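Local coordinates for protein putative NADH Oxidase (Clostridium acetobutylicum, PDB 3E10) that binds flavin mononucleotide and, as a nitroreductase-family flavoprotein, is probably an oxidoreductase, perhaps an NADH oxidase, at residues B[3-15]-B[98-112]. Residues are numbered along the deposited sequence; the frame is centred on the assembly and turned at random. Where two conformers were deposited one is given.
Sequences DIINNRRSIRNYK and ENILLEAAYLDLGAV. With FMN (flavin mononucleotide), chain L; EDO (1,2-ethanediol), chain I.
Ile4, on the short helix 4-7, lies across the C-terminal turns of helix 89-106 and opens the apolar part of this contact. Its CG2, anti to the backbone N, reaches Leu102 CD2 and the methyl of Ala105 (Ile4 CG2 to Ala105 CB, 3.9 Å), while the other branch runs over the backbone of Tyr106, where Ile4 CD1 lies 3.6 Å from Tyr106 CA. Alanine suits position 105 because a bare methyl lets the two backbones come close, Arg8 CA and Ala105 CA being 5.5 Å apart; Leu102 CD2 touches Ile5 CA and Arg8 CB. Further along, Ile11 packs its CD1 on Gly110 CA, where the lack of a side chain leaves room for the branched residue.

One direct backbone bond joins the segments: Ile11 N to Ala111 O, 3.0 Å and nearly straight, the donor standing above the carbonyl plane. Two waters supplement it, one linking Arg9 O to Ala111 N and another linking Arg8 NH1 to Ala111 O. Both backbone polar atoms of Ala111 are thus engaged.

The Arg8 chain, bent at chi2 and chi3, rests its CD on Leu101 CB and brings the guanidinium to the FMN phosphate. Glu98 OE2 lies obliquely off it, a long salt bridge with no N-H aimed at the oxygen, which probably helps offset the arginine's charge; Arg8 NH2 also bonds Gln33 O of the second subunit.

Three residues grip the phosphate: Arg8 through NH1 and NH2, Arg9 through NE and NH2, and Ser10 through N and OG (Ser10 OG to FMN O2P, 2.7 Å). Extended Arg12 crosses Val112; Arg12 NE bonds FMN O2 (2.7 Å) and Arg12 NH2 bonds FMN N1 (3.1 Å), which Val112 CG2 also nears. Arg157, outside the two segments, also bonds FMN. This Arg-Arg-Ser-x-Arg segment, laid beside a helix and the following strand, forms part of the FMN site, as in the nitroreductase family.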
loop_
_atom_site.group_PDB
_atom_site.type_symbol
_atom_site.label_atom_id
_atom_site.label_comp_id
_atom_site.label_asym_id
_atom_site.label_seq_id
_atom_site.Cartn_x
_atom_site.Cartn_y
_atom_site.Cartn_z
ATOM N N ASP B 3 -13.760 7.411 -8.527
ATOM C CA ASP B 3 -12.544 8.099 -8.942
ATOM C C ASP B 3 -11.614 8.290 -7.755
ATOM O O ASP B 3 -10.783 9.203 -7.718
ATOM C CB ASP B 3 -12.919 9.429 -9.536
ATOM N N ILE B 4 -11.739 7.399 -6.790
ATOM C CA ILE B 4 -11.061 7.550 -5.527
ATOM C C ILE B 4 -9.551 7.405 -5.645
ATOM O O ILE B 4 -8.826 8.123 -4.972
ATOM C CB ILE B 4 -11.660 6.567 -4.503
ATOM C CG1 ILE B 4 -13.154 6.849 -4.298
ATOM C CG2 ILE B 4 -10.961 6.625 -3.246
ATOM C CD1 ILE B 4 -13.494 8.279 -3.886
ATOM N N ILE B 5 -9.043 6.486 -6.476
ATOM C CA ILE B 5 -7.596 6.385 -6.635
ATOM C C ILE B 5 -7.022 7.695 -7.179
ATOM O O ILE B 5 -5.990 8.147 -6.708
ATOM C CB ILE B 5 -7.188 5.168 -7.499
ATOM C CG1 ILE B 5 -7.518 3.871 -6.747
ATOM C CG2 ILE B 5 -5.720 5.252 -7.960
ATOM C CD1 ILE B 5 -7.311 2.523 -7.537
ATOM N N ASN B 6 -7.691 8.326 -8.153
ATOM C CA ASN B 6 -7.214 9.591 -8.694
ATOM C C ASN B 6 -7.345 10.766 -7.729
ATOM O O ASN B 6 -6.533 11.710 -7.776
ATOM C CB ASN B 6 -7.994 9.962 -9.958
ATOM C CG ASN B 6 -7.506 9.221 -11.181
ATOM O OD1 ASN B 6 -6.405 8.711 -11.222
ATOM N ND2 ASN B 6 -8.346 9.184 -12.203
ATOM N N ASN B 7 -8.399 10.757 -6.913
ATOM C CA ASN B 7 -8.735 11.934 -6.116
ATOM C C ASN B 7 -8.189 11.926 -4.692
ATOM O O ASN B 7 -8.175 12.953 -4.044
ATOM C CB ASN B 7 -10.251 12.148 -6.109
ATOM C CG ASN B 7 -10.764 12.713 -7.421
ATOM O OD1 ASN B 7 -10.372 13.788 -7.836
ATOM N ND2 ASN B 7 -11.660 11.985 -8.070
ATOM N N ARG B 8 -7.753 10.765 -4.202
ATOM C CA ARG B 8 -7.194 10.703 -2.854
ATOM C C ARG B 8 -5.996 11.655 -2.733
ATOM O O ARG B 8 -5.028 11.534 -3.499
ATOM C CB ARG B 8 -6.715 9.299 -2.587
ATOM C CG ARG B 8 -6.011 9.100 -1.218
ATOM C CD ARG B 8 -4.807 8.156 -1.272
ATOM N NE ARG B 8 -3.810 8.585 -2.267
ATOM C CZ ARG B 8 -2.922 9.564 -2.108
ATOM N NH1 ARG B 8 -2.907 10.293 -1.007
ATOM N NH2 ARG B 8 -2.077 9.844 -3.092
ATOM N N ARG B 9 -6.056 12.552 -1.742
ATOM C CA ARG B 9 -4.958 13.482 -1.491
ATOM C C ARG B 9 -4.551 13.422 -0.024
ATOM O O ARG B 9 -5.349 13.076 0.851
ATOM C CB ARG B 9 -5.361 14.940 -1.827
ATOM C CG ARG B 9 -5.674 15.204 -3.301
ATOM C CD ARG B 9 -4.478 15.538 -4.142
ATOM N NE ARG B 9 -3.516 14.452 -4.319
ATOM C CZ ARG B 9 -3.637 13.505 -5.247
ATOM N NH1 ARG B 9 -4.684 13.458 -6.074
ATOM N NH2 ARG B 9 -2.711 12.572 -5.330
ATOM N N SER B 10 -3.323 13.839 0.271
ATOM C CA SER B 10 -2.939 14.065 1.656
ATOM C C SER B 10 -3.566 15.372 2.148
ATOM O O SER B 10 -3.236 16.458 1.666
ATOM C CB SER B 10 -1.411 14.135 1.777
ATOM O OG SER B 10 -0.829 12.857 1.621
ATOM N N ILE B 11 -4.474 15.245 3.106
ATOM C CA ILE B 11 -5.185 16.360 3.695
ATOM C C ILE B 11 -4.733 16.496 5.133
ATOM O O ILE B 11 -4.780 15.525 5.895
ATOM C CB ILE B 11 -6.725 16.180 3.542
ATOM C CG1 ILE B 11 -7.090 16.308 2.026
ATOM C CG2 ILE B 11 -7.476 17.214 4.429
ATOM C CD1 ILE B 11 -8.561 16.135 1.682
ATOM N N ARG B 12 -4.235 17.697 5.470
ATOM C CA ARG B 12 -3.469 17.953 6.689
ATOM C C ARG B 12 -4.093 18.946 7.646
ATOM O O ARG B 12 -3.491 19.276 8.662
ATOM C CB ARG B 12 -2.067 18.412 6.316
ATOM C CG ARG B 12 -1.292 17.353 5.525
ATOM C CD ARG B 12 0.129 17.828 5.223
ATOM N NE ARG B 12 0.954 16.787 4.638
ATOM C CZ ARG B 12 1.126 16.583 3.336
ATOM N NH1 ARG B 12 0.557 17.364 2.424
ATOM N NH2 ARG B 12 1.901 15.583 2.929
ATOM N N ASN B 13 -5.347 19.328 7.364
ATOM C CA ASN B 13 -6.041 20.328 8.155
ATOM C C ASN B 13 -7.517 19.952 8.120
ATOM O O ASN B 13 -8.030 19.653 7.058
ATOM C CB ASN B 13 -5.768 21.692 7.524
ATOM C CG ASN B 13 -6.256 22.843 8.357
ATOM O OD1 ASN B 13 -6.309 22.766 9.584
ATOM N ND2 ASN B 13 -6.601 23.937 7.687
ATOM N N TYR B 14 -8.172 19.973 9.279
ATOM C CA TYR B 14 -9.511 19.428 9.431
ATOM C C TYR B 14 -10.437 20.352 10.182
ATOM O O TYR B 14 -10.024 21.170 11.034
ATOM C CB TYR B 14 -9.487 18.081 10.192
ATOM C CG TYR B 14 -8.373 17.188 9.706
ATOM C CD1 TYR B 14 -8.515 16.473 8.531
ATOM C CD2 TYR B 14 -7.180 17.095 10.398
ATOM C CE1 TYR B 14 -7.473 15.696 8.033
ATOM C CE2 TYR B 14 -6.142 16.347 9.918
ATOM C CZ TYR B 14 -6.280 15.634 8.754
ATOM O OH TYR B 14 -5.194 14.869 8.342
ATOM N N LYS B 15 -11.706 20.179 9.869
ATOM C CA LYS B 15 -12.814 20.734 10.645
ATOM C C LYS B 15 -12.872 20.108 12.036
ATOM O O LYS B 15 -12.275 19.069 12.283
ATOM C CB LYS B 15 -14.138 20.476 9.913
ATOM C CG LYS B 15 -14.176 21.090 8.519
ATOM C CD LYS B 15 -15.507 20.975 7.848
ATOM C CE LYS B 15 -15.594 21.947 6.656
ATOM N NZ LYS B 15 -16.688 21.608 5.708
ATOM N N GLU B 98 -2.790 2.303 2.741
ATOM C CA GLU B 98 -3.319 2.809 1.487
ATOM C C GLU B 98 -4.810 2.510 1.417
ATOM O O GLU B 98 -5.573 3.350 0.950
ATOM C CB GLU B 98 -2.553 2.232 0.282
ATOM C CG GLU B 98 -3.044 2.737 -1.104
ATOM C CD GLU B 98 -2.908 4.247 -1.327
ATOM O OE1 GLU B 98 -2.460 4.974 -0.421
ATOM O OE2 GLU B 98 -3.295 4.718 -2.437
ATOM N N ASN B 99 -5.227 1.325 1.876
ATOM C CA ASN B 99 -6.663 1.061 1.904
ATOM C C ASN B 99 -7.421 2.070 2.779
ATOM O O ASN B 99 -8.535 2.500 2.451
ATOM C CB ASN B 99 -6.973 -0.348 2.373
ATOM C CG ASN B 99 -6.837 -1.388 1.277
ATOM O OD1 ASN B 99 -6.342 -1.118 0.165
ATOM N ND2 ASN B 99 -7.285 -2.609 1.593
ATOM N N ILE B 100 -6.864 2.373 3.946
ATOM C CA ILE B 100 -7.495 3.408 4.807
ATOM C C ILE B 100 -7.629 4.735 4.081
ATOM O O ILE B 100 -8.672 5.393 4.139
ATOM C CB ILE B 100 -6.744 3.567 6.160
ATOM C CG1 ILE B 100 -6.809 2.264 6.986
ATOM C CG2 ILE B 100 -7.255 4.755 6.929
ATOM C CD1 ILE B 100 -5.895 2.281 8.202
ATOM N N LEU B 101 -6.530 5.166 3.444
ATOM C CA LEU B 101 -6.563 6.455 2.786
ATOM C C LEU B 101 -7.617 6.462 1.689
ATOM O O LEU B 101 -8.301 7.471 1.496
ATOM C CB LEU B 101 -5.199 6.779 2.197
ATOM C CG LEU B 101 -4.029 6.919 3.167
ATOM C CD1 LEU B 101 -2.766 7.198 2.361
ATOM C CD2 LEU B 101 -4.270 8.000 4.270
ATOM N N LEU B 102 -7.689 5.393 0.901
ATOM C CA LEU B 102 -8.683 5.346 -0.164
ATOM C C LEU B 102 -10.111 5.313 0.367
ATOM O O LEU B 102 -10.989 5.997 -0.157
ATOM C CB LEU B 102 -8.404 4.167 -1.086
ATOM C CG LEU B 102 -7.103 4.251 -1.891
ATOM C CD1 LEU B 102 -6.814 2.899 -2.529
ATOM C CD2 LEU B 102 -7.138 5.384 -2.947
ATOM N N GLU B 103 -10.335 4.515 1.404
ATOM C CA GLU B 103 -11.651 4.457 2.024
ATOM C C GLU B 103 -12.024 5.828 2.602
ATOM O O GLU B 103 -13.173 6.264 2.499
ATOM C CB GLU B 103 -11.719 3.379 3.077
ATOM C CG GLU B 103 -13.095 3.174 3.740
ATOM C CD GLU B 103 -14.146 2.531 2.845
ATOM O OE1 GLU B 103 -13.811 2.018 1.757
ATOM O OE2 GLU B 103 -15.315 2.507 3.283
ATOM N N ALA B 104 -11.044 6.523 3.194
ATOM C CA ALA B 104 -11.326 7.864 3.705
ATOM C C ALA B 104 -11.855 8.766 2.606
ATOM O O ALA B 104 -12.898 9.432 2.782
ATOM C CB ALA B 104 -10.083 8.457 4.372
ATOM N N ALA B 105 -11.160 8.794 1.466
ATOM C CA ALA B 105 -11.590 9.622 0.335
ATOM C C ALA B 105 -12.997 9.205 -0.121
ATOM O O ALA B 105 -13.855 10.076 -0.405
ATOM C CB ALA B 105 -10.575 9.569 -0.789
ATOM N N TYR B 106 -13.250 7.892 -0.174
ATOM C CA TYR B 106 -14.576 7.369 -0.539
ATOM C C TYR B 106 -15.689 7.915 0.370
ATOM O O TYR B 106 -16.797 8.210 -0.102
ATOM C CB TYR B 106 -14.523 5.848 -0.554
ATOM C CG TYR B 106 -15.864 5.196 -0.741
ATOM C CD1 TYR B 106 -16.482 5.200 -1.967
ATOM C CD2 TYR B 106 -16.514 4.598 0.327
ATOM C CE1 TYR B 106 -17.756 4.606 -2.127
ATOM C CE2 TYR B 106 -17.729 4.000 0.181
ATOM C CZ TYR B 106 -18.341 4.004 -1.029
ATOM O OH TYR B 106 -19.596 3.412 -1.124
ATOM N N LEU B 107 -15.380 8.059 1.661
ATOM C CA LEU B 107 -16.301 8.550 2.674
ATOM C C LEU B 107 -16.294 10.069 2.843
ATOM O O LEU B 107 -16.823 10.578 3.808
ATOM C CB LEU B 107 -15.960 7.851 4.006
ATOM C CG LEU B 107 -16.078 6.330 4.016
ATOM C CD1 LEU B 107 -15.532 5.745 5.340
ATOM C CD2 LEU B 107 -17.531 5.858 3.752
ATOM N N ASP B 108 -15.682 10.783 1.907
ATOM C CA ASP B 108 -15.670 12.244 1.920
ATOM C C ASP B 108 -14.875 12.805 3.093
ATOM O O ASP B 108 -15.071 13.942 3.530
ATOM C CB ASP B 108 -17.107 12.812 1.899
ATOM C CG ASP B 108 -17.909 12.334 0.699
ATOM O OD1 ASP B 108 -17.422 12.466 -0.427
ATOM O OD2 ASP B 108 -19.022 11.814 0.905
ATOM N N LEU B 109 -13.930 12.005 3.573
ATOM C CA LEU B 109 -13.012 12.400 4.630
ATOM C C LEU B 109 -11.671 12.763 4.002
ATOM O O LEU B 109 -11.357 12.340 2.880
ATOM C CB LEU B 109 -12.819 11.258 5.618
ATOM C CG LEU B 109 -14.047 10.843 6.425
ATOM C CD1 LEU B 109 -13.721 9.564 7.154
ATOM C CD2 LEU B 109 -14.446 11.934 7.394
ATOM N N GLY B 110 -10.889 13.536 4.745
ATOM C CA GLY B 110 -9.490 13.750 4.430
ATOM C C GLY B 110 -8.613 12.980 5.394
ATOM O O GLY B 110 -8.980 12.735 6.563
ATOM N N ALA B 111 -7.461 12.557 4.905
ATOM C CA ALA B 111 -6.501 11.869 5.743
ATOM C C ALA B 111 -5.102 12.105 5.213
ATOM O O ALA B 111 -4.911 12.459 4.068
ATOM C CB ALA B 111 -6.836 10.378 5.792
ATOM N N VAL B 112 -4.120 11.877 6.075
ATOM C CA VAL B 112 -2.730 11.836 5.645
ATOM C C VAL B 112 -1.992 10.742 6.428
ATOM O O VAL B 112 -2.191 10.549 7.630
ATOM C CB VAL B 112 -2.020 13.227 5.789
ATOM C CG1 VAL B 112 -2.040 13.720 7.254
ATOM C CG2 VAL B 112 -0.576 13.148 5.263
HETATM N N1 FMN L . 2.959 13.560 4.979
HETATM C C2 FMN L . 3.172 14.323 6.089
HETATM O O2 FMN L . 2.657 15.447 6.174
HETATM N N3 FMN L . 3.932 13.823 7.112
HETATM C C4 FMN L . 4.586 12.612 7.044
HETATM O O4 FMN L . 5.270 12.195 8.008
HETATM C C4A FMN L . 4.357 11.824 5.916
HETATM N N5 FMN L . 4.927 10.582 5.837
HETATM C C5A FMN L . 4.640 9.784 4.732
HETATM C C6 FMN L . 5.219 8.520 4.669
HETATM C C7 FMN L . 4.976 7.670 3.584
HETATM C C7M FMN L . 5.534 6.296 3.564
HETATM C C8 FMN L . 4.109 8.108 2.571
HETATM C C8M FMN L . 3.634 7.130 1.493
HETATM C C9 FMN L . 3.536 9.383 2.652
HETATM C C9A FMN L . 3.803 10.237 3.708
HETATM N N10 FMN L . 3.262 11.524 3.790
HETATM C C10 FMN L . 3.505 12.307 4.909
HETATM C "C1'" FMN L . 2.353 11.996 2.734
HETATM C "C2'" FMN L . 3.161 12.433 1.502
HETATM O "O2'" FMN L . 3.853 13.661 1.714
HETATM C "C3'" FMN L . 2.213 12.601 0.310
HETATM O "O3'" FMN L . 1.695 11.323 -0.018
HETATM C "C4'" FMN L . 2.865 13.242 -0.930
HETATM O "O4'" FMN L . 3.207 14.603 -0.681
HETATM C "C5'" FMN L . 1.993 13.191 -2.183
HETATM O "O5'" FMN L . 0.759 13.896 -1.999
HETATM P P FMN L . -0.630 13.111 -2.085
HETATM O O1P FMN L . -0.661 12.351 -3.387
HETATM O O2P FMN L . -0.712 12.157 -0.938
HETATM O O3P FMN L . -1.670 14.208 -2.044
HETATM C C1 EDO I . -10.790 3.376 -8.386
HETATM O O1 EDO I . -10.763 4.788 -8.245
HETATM C C2 EDO I . -11.206 3.027 -9.806
HETATM O O2 EDO I . -10.428 3.739 -10.779
HETATM O O HOH W 1 -4.275 10.464 1.547
HETATM O O HOH W 2 -7.701 12.451 1.909
#